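Local coordinates for protein inosine-uridine nucleoside N-ribohydrolase (Xanthomonas oryzae pv. oryzae, PDB 4KL0) that binds calcium and probably hydrolyses the N-glycosidic bond of nucleosides, at residues Pro36-Asp41 against Ser74-Leu79; Val43-Ile48 against Leu316-Thr321; Gly179-Ala184 against Leu221-Lys226; Gln335-His340 against His352-Arg357. All coordinates share one frame; numbering follows the deposited sequence.

Contact 1 (Pro36-Asp41 against Ser74-Leu79)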
# COMPACT_ATOMS: atom_id res chain seq x y z
N PRO A 36 3.75 -0.51 7.65
CA PRO A 36 2.95 -1.73 7.95
C PRO A 36 2.60 -1.90 9.45
O PRO A 36 3.22 -1.31 10.38
CB PRO A 36 3.88 -2.87 7.52
CG PRO A 36 5.30 -2.30 7.75
CD PRO A 36 5.14 -0.84 7.25
N ASN A 37 1.61 -2.76 9.64
CA ASN A 37 1.16 -3.21 10.98
C ASN A 37 0.41 -2.17 11.80
O ASN A 37 0.37 -2.27 13.03
CB ASN A 37 2.29 -3.85 11.76
CG ASN A 37 1.77 -4.84 12.78
OD1 ASN A 37 0.86 -5.62 12.46
ND2 ASN A 37 2.32 -4.82 14.01
N LYS A 38 -0.19 -1.18 11.16
CA LYS A 38 -1.27 -0.45 11.85
C LYS A 38 -2.63 -0.82 11.26
O LYS A 38 -3.69 -0.50 11.81
CB LYS A 38 -1.04 1.08 11.92
CG LYS A 38 -0.66 1.81 10.64
CD LYS A 38 -1.87 2.15 9.75
CE LYS A 38 -1.44 3.04 8.53
NZ LYS A 38 -2.65 3.29 7.66
N ASP A 39 -2.59 -1.56 10.15
CA ASP A 39 -3.79 -2.11 9.52
C ASP A 39 -3.31 -3.24 8.59
O ASP A 39 -2.12 -3.48 8.51
CB ASP A 39 -4.59 -1.01 8.80
CG ASP A 39 -3.81 -0.30 7.67
OD1 ASP A 39 -2.90 -0.88 7.04
OD2 ASP A 39 -4.17 0.90 7.44
N PRO A 40 -4.20 -3.95 7.87
CA PRO A 40 -3.69 -5.03 7.02
C PRO A 40 -3.08 -4.62 5.70
O PRO A 40 -2.38 -5.44 5.09
CB PRO A 40 -4.96 -5.86 6.67
CG PRO A 40 -6.09 -5.29 7.56
CD PRO A 40 -5.68 -3.89 7.91
N ASP A 41 -3.33 -3.39 5.27
CA ASP A 41 -3.14 -3.00 3.85
C ASP A 41 -1.74 -3.20 3.32
O ASP A 41 -1.55 -3.71 2.21
CB ASP A 41 -3.40 -1.53 3.74
CG ASP A 41 -4.80 -1.24 3.57
OD1 ASP A 41 -5.57 -1.32 4.59
OD2 ASP A 41 -5.13 -0.87 2.42
N SER A 74 11.57 1.31 13.34
CA SER A 74 12.35 0.06 13.29
C SER A 74 11.51 -1.19 13.53
O SER A 74 11.70 -2.20 12.85
CB SER A 74 13.52 0.11 14.29
OG SER A 74 14.52 1.03 13.80
N GLN A 75 10.54 -1.11 14.44
CA GLN A 75 9.66 -2.25 14.68
C GLN A 75 8.87 -2.58 13.39
O GLN A 75 8.73 -3.72 13.01
CB GLN A 75 8.67 -2.01 15.85
CG GLN A 75 9.31 -1.64 17.17
CD GLN A 75 10.45 -2.58 17.51
OE1 GLN A 75 10.30 -3.81 17.46
NE2 GLN A 75 11.63 -1.99 17.80
N ARG A 76 8.37 -1.55 12.72
CA ARG A 76 7.65 -1.76 11.47
C ARG A 76 8.56 -2.35 10.41
O ARG A 76 8.14 -3.25 9.70
CB ARG A 76 7.01 -0.46 10.97
CG ARG A 76 5.98 0.12 11.88
CD ARG A 76 5.24 1.29 11.17
NE ARG A 76 4.56 2.14 12.14
CZ ARG A 76 3.47 1.81 12.82
NH1 ARG A 76 2.88 0.59 12.64
NH2 ARG A 76 2.94 2.69 13.68
N ALA A 77 9.81 -1.88 10.33
CA ALA A 77 10.73 -2.38 9.33
C ALA A 77 11.09 -3.85 9.61
O ALA A 77 11.19 -4.64 8.70
CB ALA A 77 12.03 -1.51 9.32
N GLN A 78 11.29 -4.19 10.87
CA GLN A 78 11.52 -5.56 11.26
C GLN A 78 10.34 -6.42 10.89
O GLN A 78 10.52 -7.55 10.44
CB GLN A 78 11.79 -5.66 12.74
CG GLN A 78 13.18 -5.05 13.14
CD GLN A 78 13.35 -5.04 14.63
OE1 GLN A 78 13.06 -6.05 15.29
NE2 GLN A 78 13.78 -3.92 15.19
N LEU A 79 9.12 -5.93 11.11
CA LEU A 79 7.97 -6.71 10.64
C LEU A 79 7.91 -6.90 9.11
O LEU A 79 7.61 -7.97 8.63
CB LEU A 79 6.68 -6.08 11.17
CG LEU A 79 5.37 -6.69 10.71
CD1 LEU A 79 4.41 -6.46 11.77
CD2 LEU A 79 4.89 -6.01 9.40
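Pro36 O accepts the hydrogen bond that crosses this contact, from Arg76 NH1 at 3.0 Å. The N-H...O angle is 155°, and the oxygen lies at the guanidinium edge, close to its plane, while NH1 stands tilted from the plane of the carbonyl. The other guanidinium nitrogens are held as well: NE donates to Leu67 O and NH2 to both His110 O and Lys112 O, so backbone carbonyls fix the rotation of the group. The arginine chain runs extended from CG to NE, and its CD passes 3.4 Å from Pro36 O on the way.

Three residues on, Leu79 reaches the same loop with both methyls. CD2 lies 3.8 Å from the ring atom Pro36 CB, whereas CD1 presses on the amide of Asn37, 3.3 Å from its CG. The side chains of Asn37 and Leu79 meet nearly at right angles, and the amide ends are held by Tyr252 and by Leu114 O. Further along, Lys38 NZ forms a salt bridge of 2.8 Å with Asp39 OD2, and Asp39 OD1 caps the following helix through Asp41 N. Helix 70-86 packs on the loop that carries the calcium ligands Asp35 and Asp42 at its ends; this aspartate-rich loop stands where nucleoside hydrolases have their N-terminal DTDxGxDD motif, and is probably a diverged form of it.

Contact 2 (Val43-Ile48 against Leu316-Thr321); sequences VVTYTI and LYDPLT. With CA (calcium ion), chain B.
Asp318 meets Thr45 at its very root: CB of the aspartate lies 3.1 Å from Thr45 OG1, the two side chains crossing at about a right angle. Beyond CB, the torsion chi1 of -68° sets CG anti to the carbonyl carbon, and this places OD2 on the calcium ion. At the tip the two oxygens divide the work. OD2 binds the metal at 2.4 Å, and OD1 accepts a hydrogen bond of 2.5 Å from a water that is itself a calcium ligand. Asp35, Asp42 and the backbone oxygen of Ile151 share this ion, and in nucleoside hydrolases such an aspartate-rich calcium site marks the active-site pocket at the C-terminal end of the central sheet. Two helices running in roughly the same direction, with short-segment axes 8.0 Å apart and crossing at -35°, carry two of the ligands: Asp42 precedes one segment, and Asp318 sits in the first turn of the other. The backbone N of Asp318 is held by the side chain of Asp41, at the start of the first helix.

Pro319 makes most of the apolar contacts between them. Its nitrogen lies near Thr45 OG1 but has no hydrogen to give, and the threonine hydroxyl bonds instead to Asp41 O within its own helix. The ring turns CG toward Val44 CG1, at 3.6 Å, while Ile48 CD1 comes to 4.0 Å from Pro319 CB. Leu316 CD2 touches Val44 CG2 more loosely, at 4.2 Å, and both of these residues continue onto Phe238 and Tyr239 of helix 236-243.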
# COMPACT_ATOMS: atom_id res chain seq x y z
N VAL A 43 0.69 -5.09 4.33
CA VAL A 43 1.12 -6.49 4.23
C VAL A 43 0.38 -7.25 3.14
O VAL A 43 1.00 -8.11 2.50
CB VAL A 43 1.06 -7.16 5.59
CG1 VAL A 43 1.29 -8.70 5.46
CG2 VAL A 43 2.17 -6.51 6.47
N VAL A 44 -0.89 -6.91 2.88
CA VAL A 44 -1.54 -7.47 1.70
C VAL A 44 -0.78 -7.04 0.44
O VAL A 44 -0.58 -7.86 -0.49
CB VAL A 44 -3.03 -7.02 1.58
CG1 VAL A 44 -3.66 -7.71 0.33
CG2 VAL A 44 -3.79 -7.44 2.88
N THR A 45 -0.28 -5.79 0.43
CA THR A 45 0.47 -5.32 -0.74
C THR A 45 1.76 -6.13 -0.90
O THR A 45 2.14 -6.47 -2.04
CB THR A 45 0.81 -3.82 -0.58
OG1 THR A 45 -0.38 -3.12 -0.28
CG2 THR A 45 1.43 -3.27 -1.87
N TYR A 46 2.47 -6.43 0.20
CA TYR A 46 3.71 -7.19 0.09
C TYR A 46 3.38 -8.57 -0.48
O TYR A 46 4.14 -9.15 -1.30
CB TYR A 46 4.37 -7.41 1.47
CG TYR A 46 4.68 -6.17 2.27
CD1 TYR A 46 4.73 -4.91 1.68
CD2 TYR A 46 4.91 -6.25 3.62
CE1 TYR A 46 4.97 -3.75 2.44
CE2 TYR A 46 5.17 -5.14 4.37
CZ TYR A 46 5.20 -3.88 3.79
OH TYR A 46 5.41 -2.81 4.61
N THR A 47 2.23 -9.12 -0.01
CA THR A 47 1.79 -10.47 -0.45
C THR A 47 1.47 -10.52 -1.95
O THR A 47 2.01 -11.37 -2.67
CB THR A 47 0.61 -10.94 0.36
OG1 THR A 47 0.99 -10.95 1.74
CG2 THR A 47 0.19 -12.37 -0.00
N ILE A 48 0.64 -9.59 -2.44
CA ILE A 48 0.48 -9.57 -3.89
C ILE A 48 1.73 -9.22 -4.67
O ILE A 48 1.88 -9.70 -5.78
CB ILE A 48 -0.68 -8.75 -4.39
CG1 ILE A 48 -0.46 -7.26 -4.17
CG2 ILE A 48 -2.01 -9.19 -3.69
CD1 ILE A 48 -1.42 -6.40 -5.00
N LEU A 316 -9.18 -2.44 0.34
CA LEU A 316 -7.73 -2.72 0.11
C LEU A 316 -7.04 -1.54 -0.63
O LEU A 316 -6.72 -1.60 -1.83
CB LEU A 316 -7.52 -4.03 -0.69
CG LEU A 316 -7.90 -5.29 0.08
CD1 LEU A 316 -7.79 -6.61 -0.78
CD2 LEU A 316 -7.11 -5.35 1.43
N TYR A 317 -6.73 -0.47 0.09
CA TYR A 317 -6.27 0.72 -0.58
C TYR A 317 -4.89 0.54 -1.16
O TYR A 317 -4.63 0.88 -2.30
CB TYR A 317 -6.17 1.89 0.43
CG TYR A 317 -7.42 2.12 1.24
CD1 TYR A 317 -8.47 2.85 0.73
CD2 TYR A 317 -7.52 1.61 2.54
CE1 TYR A 317 -9.63 3.07 1.48
CE2 TYR A 317 -8.66 1.81 3.30
CZ TYR A 317 -9.71 2.54 2.77
OH TYR A 317 -10.85 2.76 3.53
N ASP A 318 -4.00 -0.02 -0.37
CA ASP A 318 -2.63 -0.10 -0.82
C ASP A 318 -2.40 -1.16 -1.92
O ASP A 318 -1.61 -0.91 -2.86
CB ASP A 318 -1.71 -0.35 0.39
CG ASP A 318 -1.66 0.84 1.32
OD1 ASP A 318 -2.13 1.94 0.98
OD2 ASP A 318 -1.09 0.72 2.43
N PRO A 319 -3.05 -2.32 -1.84
CA PRO A 319 -2.87 -3.27 -2.94
C PRO A 319 -3.38 -2.70 -4.24
O PRO A 319 -2.74 -2.92 -5.26
CB PRO A 319 -3.78 -4.42 -2.52
CG PRO A 319 -3.67 -4.42 -1.04
CD PRO A 319 -3.69 -2.95 -0.66
N LEU A 320 -4.49 -1.97 -4.21
CA LEU A 320 -4.96 -1.38 -5.44
C LEU A 320 -3.97 -0.35 -5.98
O LEU A 320 -3.86 -0.17 -7.19
CB LEU A 320 -6.32 -0.72 -5.23
CG LEU A 320 -7.43 -1.77 -5.09
CD1 LEU A 320 -8.72 -1.09 -4.51
CD2 LEU A 320 -7.76 -2.39 -6.46
N THR A 321 -3.30 0.37 -5.10
CA THR A 321 -2.29 1.37 -5.53
C THR A 321 -1.17 0.69 -6.30
O THR A 321 -0.75 1.17 -7.35
CB THR A 321 -1.76 2.13 -4.30
OG1 THR A 321 -2.88 2.77 -3.68
CG2 THR A 321 -0.76 3.19 -4.68
CA CA B . -0.24 2.05 4.22
O HOH W 1 -2.10 3.53 2.94
O HOH W 2 -2.45 1.56 5.26
O HOH W 3 -0.83 4.22 5.51

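Contact 3 (Gly179-Ala184 against Leu221-Lys226); sequences GGIDPA and LRILTK
Gly179 N donates to Leu224 O at 2.9 Å, with an N-H...O angle of 162° and the donor lying nearly along the C=O axis. Gly179 O also lies close to Leu224 O, but both are acceptors, and it takes its bond from a water. This water donates to Gly179 O at 2.8 Å and accepts from Lys226 N at 3.0 Å, joining the loop to the first turn of helix 226-231. Beside these bonds, Ile223 spreads its two branches over the loop. CG2, placed anti to the backbone N, sits 3.6 Å from Gly180 N and 3.7 Å from Gly179 C, against bare glycine backbone, while CG1 meets Ile181 CG1 at 4.0 Å, the two side chains meeting at a slant.

Strands 172-178 and 221-224 are parallel neighbours in the central sheet, and the chain between them, through helices 198-202 and 204-216, makes a beta-alpha-beta crossover of the Rossmann-like kind. The bond from Gly179 N joins the loop after strand 172-178 to its parallel neighbour.

Farther out, Gly180 O is held by Asn200 ND2, and the Ile181 side chain touches Val191. On the other segment, Thr225 stands at the N-cap of helix 226-231, its OG1 bonded to Glu227 OE1 and its CG2 lying 4.0 Å from Gly179 O. Leu224, whose side chain starts out away from the loop, packs on Leu320 and Thr321 of helix 317-325.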
# COMPACT_ATOMS: atom_id res chain seq x y z
N GLY A 179 -3.33 8.40 -1.97
CA GLY A 179 -3.24 9.76 -1.46
C GLY A 179 -4.51 10.52 -1.81
O GLY A 179 -5.58 9.94 -1.79
N GLY A 180 -4.36 11.80 -2.10
CA GLY A 180 -5.53 12.55 -2.53
C GLY A 180 -5.07 13.93 -2.94
O GLY A 180 -4.05 14.45 -2.48
N ILE A 181 -5.84 14.51 -3.87
CA ILE A 181 -5.51 15.74 -4.53
C ILE A 181 -6.37 16.83 -3.88
O ILE A 181 -7.60 16.66 -3.79
CB ILE A 181 -5.86 15.56 -6.05
CG1 ILE A 181 -4.88 14.54 -6.72
CG2 ILE A 181 -5.82 16.89 -6.79
CD1 ILE A 181 -5.23 14.27 -8.18
N ASP A 182 -5.72 17.90 -3.46
CA ASP A 182 -6.45 19.05 -2.91
C ASP A 182 -7.24 19.68 -4.06
O ASP A 182 -6.74 19.75 -5.19
CB ASP A 182 -5.50 20.08 -2.40
CG ASP A 182 -6.17 21.09 -1.46
OD1 ASP A 182 -7.41 21.25 -1.52
OD2 ASP A 182 -5.45 21.70 -0.67
N PRO A 183 -8.48 20.14 -3.78
CA PRO A 183 -9.25 21.08 -4.61
C PRO A 183 -8.44 22.12 -5.39
O PRO A 183 -8.53 22.14 -6.64
CB PRO A 183 -10.14 21.76 -3.56
CG PRO A 183 -10.27 20.69 -2.40
CD PRO A 183 -9.34 19.55 -2.73
N ALA A 184 -7.68 22.97 -4.69
CA ALA A 184 -6.85 24.02 -5.31
C ALA A 184 -5.50 23.60 -5.77
O ALA A 184 -4.75 22.95 -5.03
CB ALA A 184 -6.66 25.16 -4.32
N LEU A 221 2.75 11.48 -12.16
CA LEU A 221 2.15 11.12 -10.87
C LEU A 221 0.84 10.44 -11.07
O LEU A 221 0.01 10.89 -11.89
CB LEU A 221 1.85 12.40 -10.06
CG LEU A 221 2.87 13.16 -9.26
CD1 LEU A 221 2.13 14.35 -8.59
CD2 LEU A 221 3.51 12.23 -8.20
N ARG A 222 0.56 9.36 -10.35
CA ARG A 222 -0.74 8.73 -10.45
C ARG A 222 -1.25 8.57 -9.02
O ARG A 222 -0.54 7.98 -8.20
CB ARG A 222 -0.65 7.36 -11.11
CG ARG A 222 -2.01 6.68 -11.28
CD ARG A 222 -1.85 5.40 -12.12
NE ARG A 222 -1.57 5.82 -13.48
CZ ARG A 222 -1.33 4.99 -14.48
NH1 ARG A 222 -1.36 3.67 -14.26
NH2 ARG A 222 -1.09 5.47 -15.69
N ILE A 223 -2.40 9.16 -8.73
CA ILE A 223 -2.87 9.28 -7.33
C ILE A 223 -4.14 8.48 -7.21
O ILE A 223 -5.17 8.74 -7.88
CB ILE A 223 -3.18 10.71 -6.90
CG1 ILE A 223 -2.05 11.74 -7.14
CG2 ILE A 223 -3.57 10.72 -5.40
CD1 ILE A 223 -0.84 11.49 -6.38
N LEU A 224 -4.10 7.46 -6.37
CA LEU A 224 -5.27 6.61 -6.19
C LEU A 224 -5.91 7.02 -4.87
O LEU A 224 -5.20 7.19 -3.88
CB LEU A 224 -4.86 5.13 -6.05
CG LEU A 224 -6.04 4.14 -6.03
CD1 LEU A 224 -5.79 2.99 -6.96
CD2 LEU A 224 -6.38 3.60 -4.55
N THR A 225 -7.22 7.15 -4.84
CA THR A 225 -7.87 7.76 -3.68
C THR A 225 -8.75 6.72 -2.99
O THR A 225 -9.04 5.60 -3.50
CB THR A 225 -8.76 8.92 -4.13
OG1 THR A 225 -9.85 8.38 -4.88
CG2 THR A 225 -7.98 9.84 -5.01
N LYS A 226 -9.21 7.02 -1.79
CA LYS A 226 -9.97 6.03 -1.04
C LYS A 226 -11.26 5.57 -1.78
O LYS A 226 -11.69 4.44 -1.61
CB LYS A 226 -10.29 6.57 0.37
CG LYS A 226 -11.15 7.83 0.33
CD LYS A 226 -11.20 8.53 1.68
CE LYS A 226 -12.20 9.71 1.63
NZ LYS A 226 -12.70 10.02 3.02
O HOH W 4 -7.88 9.25 -0.38

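Contact 4 (Gln335-His340 against His352-Arg357); sequences QPTPMH and HAEVVR
The carboxylate of Glu354 accepts from Thr337 OG1 through OE2, at 2.6 Å, the hydroxyl lying on the anti side and 19° out of the carboxylate plane. Its other oxygen, OE1, takes the backbone N of Gly351, so both ends of the flat group are tied and its rotation is fixed. Within the same segment, the imidazole of His352 has Ala353 CB over one face, offset toward the rim. The second bond across the contact runs between backbones, Gln335 N to Glu354 O at 3.0 Å, with the donor in the carbonyl plane and an N-H...O angle of 165°.

Glu354 bends at its second torsion (chi2 73°), which brings OE2 to the hydroxyl of Thr337; on the way CG passes 3.2 Å from Gln335 O and 3.3 Å from Thr337 OG1. Val356 CG1 lies 4.0 Å from Gln335 CB, the two side chains crossing at about a right angle. The segment carrying Glu354 and Val356 begins with a type I beta turn from His352 to Val355, closed by Val355 N to His352 O at 3.3 Å, and Lys231 NZ bonds to the carbonyls of both residues.

Here the edge strand 337-338, antiparallel to 347-350, is joined to the loop that leads into helix 358-372. With a hydroxyl and a backbone N-H both turned to its oxygens, Glu354 probably stays ionised, and its anchoring is by polar bonds at the protein surface rather than by a buried apolar core.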
# COMPACT_ATOMS: atom_id res chain seq x y z
N GLN A 335 -8.95 3.09 -15.68
CA GLN A 335 -8.87 4.09 -16.72
C GLN A 335 -8.65 5.43 -16.01
O GLN A 335 -9.61 6.18 -15.80
CB GLN A 335 -10.19 4.10 -17.47
CG GLN A 335 -10.27 4.97 -18.67
CD GLN A 335 -11.69 4.94 -19.27
OE1 GLN A 335 -12.25 3.85 -19.52
NE2 GLN A 335 -12.29 6.14 -19.47
N PRO A 336 -7.39 5.72 -15.61
CA PRO A 336 -7.05 6.93 -14.85
C PRO A 336 -7.49 8.19 -15.59
O PRO A 336 -7.47 8.23 -16.83
CB PRO A 336 -5.52 6.89 -14.77
CG PRO A 336 -5.21 5.40 -14.81
CD PRO A 336 -6.20 4.87 -15.83
N THR A 337 -7.90 9.21 -14.85
CA THR A 337 -8.33 10.48 -15.46
C THR A 337 -7.22 11.54 -15.37
O THR A 337 -6.68 11.80 -14.29
CB THR A 337 -9.65 10.97 -14.75
OG1 THR A 337 -10.70 10.00 -14.96
CG2 THR A 337 -10.07 12.38 -15.25
N PRO A 338 -6.84 12.16 -16.49
CA PRO A 338 -5.79 13.17 -16.32
C PRO A 338 -6.30 14.42 -15.63
O PRO A 338 -7.45 14.83 -15.91
CB PRO A 338 -5.31 13.48 -17.75
CG PRO A 338 -6.45 13.09 -18.61
CD PRO A 338 -7.22 11.97 -17.91
N MET A 339 -5.48 14.99 -14.75
CA MET A 339 -5.83 16.18 -13.95
C MET A 339 -4.94 17.39 -14.18
O MET A 339 -5.25 18.50 -13.73
CB MET A 339 -5.83 15.84 -12.45
CG MET A 339 -7.05 15.11 -11.98
SD MET A 339 -8.57 16.10 -12.14
CE MET A 339 -9.49 14.79 -12.68
N HIS A 340 -3.81 17.20 -14.85
CA HIS A 340 -2.86 18.28 -15.02
C HIS A 340 -3.37 19.25 -16.09
O HIS A 340 -4.30 18.90 -16.85
CB HIS A 340 -1.49 17.74 -15.41
CG HIS A 340 -1.52 16.82 -16.59
ND1 HIS A 340 -2.19 15.61 -16.60
CD2 HIS A 340 -0.94 16.94 -17.82
CE1 HIS A 340 -2.04 15.03 -17.78
NE2 HIS A 340 -1.29 15.82 -18.54
N HIS A 352 -13.45 6.48 -7.90
CA HIS A 352 -14.43 5.41 -8.09
C HIS A 352 -14.74 5.17 -9.59
O HIS A 352 -14.84 4.02 -10.04
CB HIS A 352 -15.73 5.67 -7.31
CG HIS A 352 -16.54 6.79 -7.87
ND1 HIS A 352 -17.61 6.58 -8.71
CD2 HIS A 352 -16.42 8.13 -7.73
CE1 HIS A 352 -18.13 7.75 -9.06
NE2 HIS A 352 -17.43 8.71 -8.47
N ALA A 353 -14.85 6.25 -10.35
CA ALA A 353 -15.27 6.14 -11.77
C ALA A 353 -14.19 5.46 -12.62
O ALA A 353 -14.44 4.79 -13.63
CB ALA A 353 -15.55 7.53 -12.33
N GLU A 354 -12.97 5.61 -12.14
CA GLU A 354 -11.79 5.13 -12.85
C GLU A 354 -11.49 3.66 -12.58
O GLU A 354 -10.67 3.08 -13.27
CB GLU A 354 -10.57 5.98 -12.45
CG GLU A 354 -10.58 7.42 -12.97
CD GLU A 354 -11.59 8.33 -12.23
OE1 GLU A 354 -11.91 8.12 -11.02
OE2 GLU A 354 -12.09 9.26 -12.88
N VAL A 355 -12.09 3.07 -11.56
CA VAL A 355 -12.03 1.62 -11.39
C VAL A 355 -13.12 1.01 -12.26
O VAL A 355 -14.26 0.91 -11.83
CB VAL A 355 -12.25 1.19 -9.92
CG1 VAL A 355 -12.09 -0.35 -9.78
CG2 VAL A 355 -11.23 1.92 -9.03
N VAL A 356 -12.76 0.61 -13.48
CA VAL A 356 -13.77 0.20 -14.47
C VAL A 356 -14.14 -1.29 -14.39
O VAL A 356 -15.24 -1.71 -14.85
CB VAL A 356 -13.37 0.66 -15.86
CG1 VAL A 356 -13.33 2.21 -15.92
CG2 VAL A 356 -12.02 0.06 -16.26
N ARG A 357 -13.27 -2.09 -13.78
CA ARG A 357 -13.54 -3.50 -13.59
C ARG A 357 -13.41 -3.97 -12.13
O ARG A 357 -12.52 -4.76 -11.82
CB ARG A 357 -12.64 -4.39 -14.49
CG ARG A 357 -12.60 -4.02 -16.00
CD ARG A 357 -13.90 -4.40 -16.72
NE ARG A 357 -13.86 -4.08 -18.16
CZ ARG A 357 -14.76 -3.32 -18.79
NH1 ARG A 357 -15.79 -2.78 -18.11
NH2 ARG A 357 -14.65 -3.08 -20.10

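In the fold
The four contacts run from the calcium site out to one edge of the mixed central sheet. Contacts 1 and 2 have centres about 13 Å apart and interlock along the chain, their segments alternating; they touch through Asp41 and helix 317-325, and both contain or adjoin calcium ligands. Contact 3, whose centre is about 18 Å from that of contact 2, is nested within the loop that contact 2 closes and touches it through Leu224 against helix 317-325. Contact 4 follows along the chain, about 11 Å from contact 3 between centres and touching it at Arg222 and Pro336, but about 30 Å from contact 1. Packing thus passes from the metal-binding loop through helix 317-325 to strand 347-350 and the outermost 337-338.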